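Local structure of alcohol dehydrogenase (Aeropyrum pernix, 1H2B) at residues A191-G196 with I215-K220. The protein probably catalyses the NAD+-dependent oxidation of alcohols as a zinc-containing dehydrogenase. Residues are numbered along the deposited sequence; the frame is centred on the assembly and turned at random.
With NAJ (nicotinamide-adenine-dinucleotide (acidic form)), chain I.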
ATOM      1  N   ALA B 191      21.434   3.689   0.613  1.00 13.12           N
ATOM      2  CA  ALA B 191      22.711   3.422   1.307  1.00 13.47           C
ATOM      3  C   ALA B 191      22.531   2.160   2.127  1.00 14.40           C
ATOM      4  O   ALA B 191      21.625   2.073   2.977  1.00 16.60           O
ATOM      5  CB  ALA B 191      23.062   4.540   2.246  1.00 14.66           C
ATOM      6  N   ILE B 192      23.368   1.167   1.859  1.00 14.12           N
ATOM      7  CA  ILE B 192      23.336  -0.080   2.620  1.00 12.68           C
ATOM      8  C   ILE B 192      24.580  -0.010   3.486  1.00 12.87           C
ATOM      9  O   ILE B 192      25.704   0.074   2.962  1.00 15.19           O
ATOM     10  CB  ILE B 192      23.240  -1.340   1.646  1.00 16.63           C
ATOM     11  CG1 ILE B 192      23.116  -2.652   2.426  1.00 18.09           C
ATOM     12  CG2 ILE B 192      24.370  -1.360   0.561  1.00 18.16           C
ATOM     13  CD1 ILE B 192      24.381  -3.090   3.131  1.00 17.15           C
ATOM     14  N   VAL B 193      24.390   0.048   4.797  1.00 12.37           N
ATOM     15  CA  VAL B 193      25.499   0.355   5.692  1.00 15.54           C
ATOM     16  C   VAL B 193      25.871  -0.899   6.455  1.00 14.47           C
ATOM     17  O   VAL B 193      25.057  -1.412   7.240  1.00 14.81           O
ATOM     18  CB  VAL B 193      25.066   1.463   6.680  1.00 15.35           C
ATOM     19  CG1 VAL B 193      26.198   1.744   7.687  1.00 17.05           C
ATOM     20  CG2 VAL B 193      24.633   2.711   5.918  1.00 16.06           C
ATOM     21  N   GLY B 194      27.112  -1.397   6.226  1.00 14.39           N
ATOM     22  CA  GLY B 194      27.565  -2.622   6.838  1.00 14.61           C
ATOM     23  C   GLY B 194      27.461  -3.768   5.878  1.00 15.25           C
ATOM     24  O   GLY B 194      26.365  -4.299   5.711  1.00 15.39           O
ATOM     25  N   VAL B 195      28.583  -4.103   5.229  1.00 15.02           N
ATOM     26  CA  VAL B 195      28.611  -5.183   4.240  1.00 14.90           C
ATOM     27  C   VAL B 195      29.072  -6.447   4.948  1.00 16.74           C
ATOM     28  O   VAL B 195      30.102  -7.051   4.600  1.00 18.59           O
ATOM     29  CB  VAL B 195      29.490  -4.819   3.008  1.00 14.31           C
ATOM     30  CG1 VAL B 195      29.366  -5.923   1.897  1.00 15.23           C
ATOM     31  CG2 VAL B 195      29.099  -3.469   2.439  1.00 15.04           C
ATOM     32  N   GLY B 196      28.273  -6.816   5.955  1.00 14.79           N
ATOM     33  CA  GLY B 196      28.579  -7.942   6.813  1.00 15.41           C
ATOM     34  C   GLY B 196      27.821  -9.184   6.426  1.00 16.68           C
ATOM     35  O   GLY B 196      27.471  -9.369   5.256  1.00 16.94           O
ATOM     36  N   ILE B 215      24.538   2.418  -2.804  1.00 15.57           N
ATOM     37  CA  ILE B 215      25.800   2.937  -2.225  1.00 15.90           C
ATOM     38  C   ILE B 215      26.092   2.067  -0.978  1.00 16.25           C
ATOM     39  O   ILE B 215      25.260   2.045  -0.030  1.00 15.88           O
ATOM     40  CB  ILE B 215      25.658   4.408  -1.788  1.00 16.03           C
ATOM     41  CG1 ILE B 215      25.216   5.306  -2.983  1.00 16.18           C
ATOM     42  CG2 ILE B 215      26.996   4.918  -1.166  1.00 18.12           C
ATOM     43  CD1 ILE B 215      24.769   6.701  -2.556  1.00 18.52           C
ATOM     44  N   ALA B 216      27.204   1.334  -0.959  1.00 14.85           N
ATOM     45  CA  ALA B 216      27.477   0.427   0.188  1.00 13.96           C
ATOM     46  C   ALA B 216      28.562   1.058   1.040  1.00 16.45           C
ATOM     47  O   ALA B 216      29.593   1.544   0.490  1.00 17.03           O
ATOM     48  CB  ALA B 216      27.932  -0.946  -0.276  1.00 15.46           C
ATOM     49  N   LEU B 217      28.373   1.024   2.366  1.00 14.40           N
ATOM     50  CA  LEU B 217      29.346   1.584   3.315  1.00 14.64           C
ATOM     51  C   LEU B 217      29.927   0.499   4.182  1.00 16.05           C
ATOM     52  O   LEU B 217      29.218  -0.393   4.656  1.00 15.42           O
ATOM     53  CB  LEU B 217      28.629   2.571   4.252  1.00 14.91           C
ATOM     54  CG  LEU B 217      28.530   4.005   3.689  1.00 15.01           C
ATOM     55  CD1 LEU B 217      27.704   4.057   2.432  1.00 15.74           C
ATOM     56  CD2 LEU B 217      27.905   4.954   4.717  1.00 16.95           C
ATOM     57  N   ASP B 218      31.245   0.573   4.396  1.00 14.90           N
ATOM     58  CA  ASP B 218      31.885  -0.289   5.398  1.00 13.39           C
ATOM     59  C   ASP B 218      33.164   0.372   5.796  1.00 15.03           C
ATOM     60  O   ASP B 218      33.447   1.466   5.362  1.00 16.36           O
ATOM     61  CB  ASP B 218      32.109  -1.707   4.849  1.00 16.77           C
ATOM     62  CG  ASP B 218      32.096  -2.745   5.927  1.00 17.74           C
ATOM     63  OD1 ASP B 218      31.125  -3.535   6.040  1.00 17.17           O
ATOM     64  OD2 ASP B 218      33.031  -2.819   6.789  1.00 20.04           O
ATOM     65  N   VAL B 219      33.926  -0.310   6.645  1.00 17.66           N
ATOM     66  CA  VAL B 219      35.153   0.259   7.205  1.00 17.20           C
ATOM     67  C   VAL B 219      36.364  -0.613   6.956  1.00 20.92           C
ATOM     68  O   VAL B 219      37.446  -0.348   7.524  1.00 24.37           O
ATOM     69  CB  VAL B 219      34.981   0.496   8.706  1.00 17.34           C
ATOM     70  CG1 VAL B 219      33.960   1.657   8.939  1.00 18.73           C
ATOM     71  CG2 VAL B 219      34.568  -0.822   9.466  1.00 17.14           C
ATOM     72  N   LYS B 220      36.202  -1.657   6.156  1.00 21.36           N
ATOM     73  CA  LYS B 220      37.315  -2.558   5.828  1.00 21.45           C
ATOM     74  C   LYS B 220      37.396  -2.665   4.342  1.00 22.32           C
ATOM     75  O   LYS B 220      36.386  -2.926   3.667  1.00 20.24           O
ATOM     76  CB  LYS B 220      37.020  -3.957   6.385  1.00 25.88           C
ATOM     77  CG  LYS B 220      36.847  -3.990   7.913  1.00 29.05           C
ATOM     78  CD  LYS B 220      38.040  -4.694   8.564  1.00 41.92           C
ATOM     79  CE  LYS B 220      38.548  -3.987   9.833  1.00 47.06           C
ATOM     80  NZ  LYS B 220      37.506  -3.751  10.869  1.00 44.75           N
TER
HETATM   81  PA  NAJ I1361      28.678  -8.572  10.946  1.00 17.71           P
HETATM   82  O1A NAJ I1361      29.645  -8.460  12.092  1.00 18.35           O
HETATM   83  O2A NAJ I1361      28.834  -9.720   9.936  1.00 17.12           O
HETATM   84  O5B NAJ I1361      28.717  -7.286  10.000  1.00 17.76           O
HETATM   85  C5B NAJ I1361      28.854  -5.955  10.517  1.00 17.01           C
HETATM   86  C4B NAJ I1361      29.488  -5.178   9.376  1.00 15.34           C
HETATM   87  O4B NAJ I1361      29.462  -3.787   9.754  1.00 14.23           O
HETATM   88  C3B NAJ I1361      30.927  -5.592   9.070  1.00 15.86           C
HETATM   89  O3B NAJ I1361      31.133  -5.808   7.664  1.00 18.05           O
HETATM   90  C2B NAJ I1361      31.653  -4.369   9.612  1.00 17.90           C
HETATM   91  O2B NAJ I1361      32.945  -4.149   9.025  1.00 18.14           O
HETATM   92  C1B NAJ I1361      30.689  -3.209   9.329  1.00 16.05           C
HETATM   93  N9A NAJ I1361      30.913  -2.007  10.131  1.00 17.34           N
HETATM   94  C8A NAJ I1361      31.385  -1.863  11.443  1.00 19.14           C
HETATM   95  N7A NAJ I1361      31.391  -0.544  11.775  1.00 17.28           N
HETATM   96  C5A NAJ I1361      30.939   0.155  10.693  1.00 16.16           C
HETATM   97  C6A NAJ I1361      30.737   1.491  10.448  1.00 17.04           C
HETATM   98  N6A NAJ I1361      31.030   2.448  11.339  1.00 17.61           N
HETATM   99  N1A NAJ I1361      30.193   1.861   9.246  1.00 15.51           N
HETATM  100  C2A NAJ I1361      29.910   0.943   8.250  1.00 14.92           C
HETATM  101  N3A NAJ I1361      30.137  -0.367   8.492  1.00 13.16           N
HETATM  102  C4A NAJ I1361      30.648  -0.749   9.693  1.00 15.34           C
HETATM  103  O3  NAJ I1361      27.229  -8.574  11.599  1.00 16.09           O
HETATM  104  PN  NAJ I1361      25.888  -9.326  11.107  1.00 15.94           P
HETATM  105  O1N NAJ I1361      25.841 -10.680  11.649  1.00 15.80           O
HETATM  106  O2N NAJ I1361      25.709  -9.108   9.658  1.00 15.31           O
HETATM  107  O5D NAJ I1361      24.808  -8.508  11.970  1.00 14.60           O
HETATM  108  C5D NAJ I1361      24.602  -7.134  11.649  1.00 15.36           C
HETATM  109  C4D NAJ I1361      23.769  -6.485  12.743  1.00 14.07           C
HETATM  110  O4D NAJ I1361      22.419  -6.965  12.610  1.00 15.72           O
HETATM  111  C3D NAJ I1361      24.191  -6.872  14.160  1.00 13.51           C
HETATM  112  O3D NAJ I1361      23.830  -5.793  15.042  1.00 15.30           O
HETATM  113  C2D NAJ I1361      23.303  -8.088  14.462  1.00 16.56           C
HETATM  114  O2D NAJ I1361      23.119  -8.374  15.820  1.00 16.12           O
HETATM  115  C1D NAJ I1361      22.006  -7.578  13.808  1.00 14.56           C
HETATM  116  N1N NAJ I1361      20.947  -8.544  13.516  1.00 14.82           N
HETATM  117  C2N NAJ I1361      19.679  -8.045  13.474  1.00 14.47           C
HETATM  118  C3N NAJ I1361      18.625  -8.878  13.140  1.00 13.13           C
HETATM  119  C7N NAJ I1361      17.232  -8.339  13.158  1.00 14.95           C
HETATM  120  O7N NAJ I1361      16.271  -9.244  12.907  1.00 14.75           O
HETATM  121  N7N NAJ I1361      16.897  -7.056  13.327  1.00 13.75           N
HETATM  122  C4N NAJ I1361      18.819 -10.259  12.805  1.00 16.75           C
HETATM  123  C5N NAJ I1361      20.181 -10.659  12.695  1.00 16.34           C
HETATM  124  C6N NAJ I1361      21.212  -9.823  13.079  1.00 16.13           C
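The D218 carboxylate bridges protein and cofactor through its two oxygens: OD1 receives the V195 amide on its anti lone pair (2.7 Å between V195 N and OD1) and also accepts O3B of the adenosine ribose of NAD. OD2 takes ribose O2B at 2.6 Å and, from its anti side but 26° out of the carboxylate plane, V219 N. CG of D218 stands anti to the backbone N (chi1 -151°), which brings OD1 to 191-196. The adenine lies between valines: CG1 of V219 rests on one face, 3.6 Å from C6A, CG1 of V193 lies on the opposite side, near the C2A rim, and L217 O faces the C2A edge. An alanine in place of D218 would probably leave both ribose hydroxyls and the V195 amide without the carboxylate oxygens that accept them.

This is the first beta-alpha-beta unit of a Rossmann fold, whose parallel strands are tied by backbone hydrogen bonds from I192 N to I215 O, L217 N to I192 O and G194 N to L217 O. G194 and G196 fit the GxGxxG pattern: a CB on G196 would strike O5B of the cofactor, and at G194 the backbone angles (phi 100°) would jam a CB against the preceding carbonyl oxygen, which calls for glycine. On the sheet face that carries I192 and A216, the small A216 lets I192 CG2 (3.7 Å from A216 CB) and V195 CG2 pack against its CB, while helix 197-209 packs on I192.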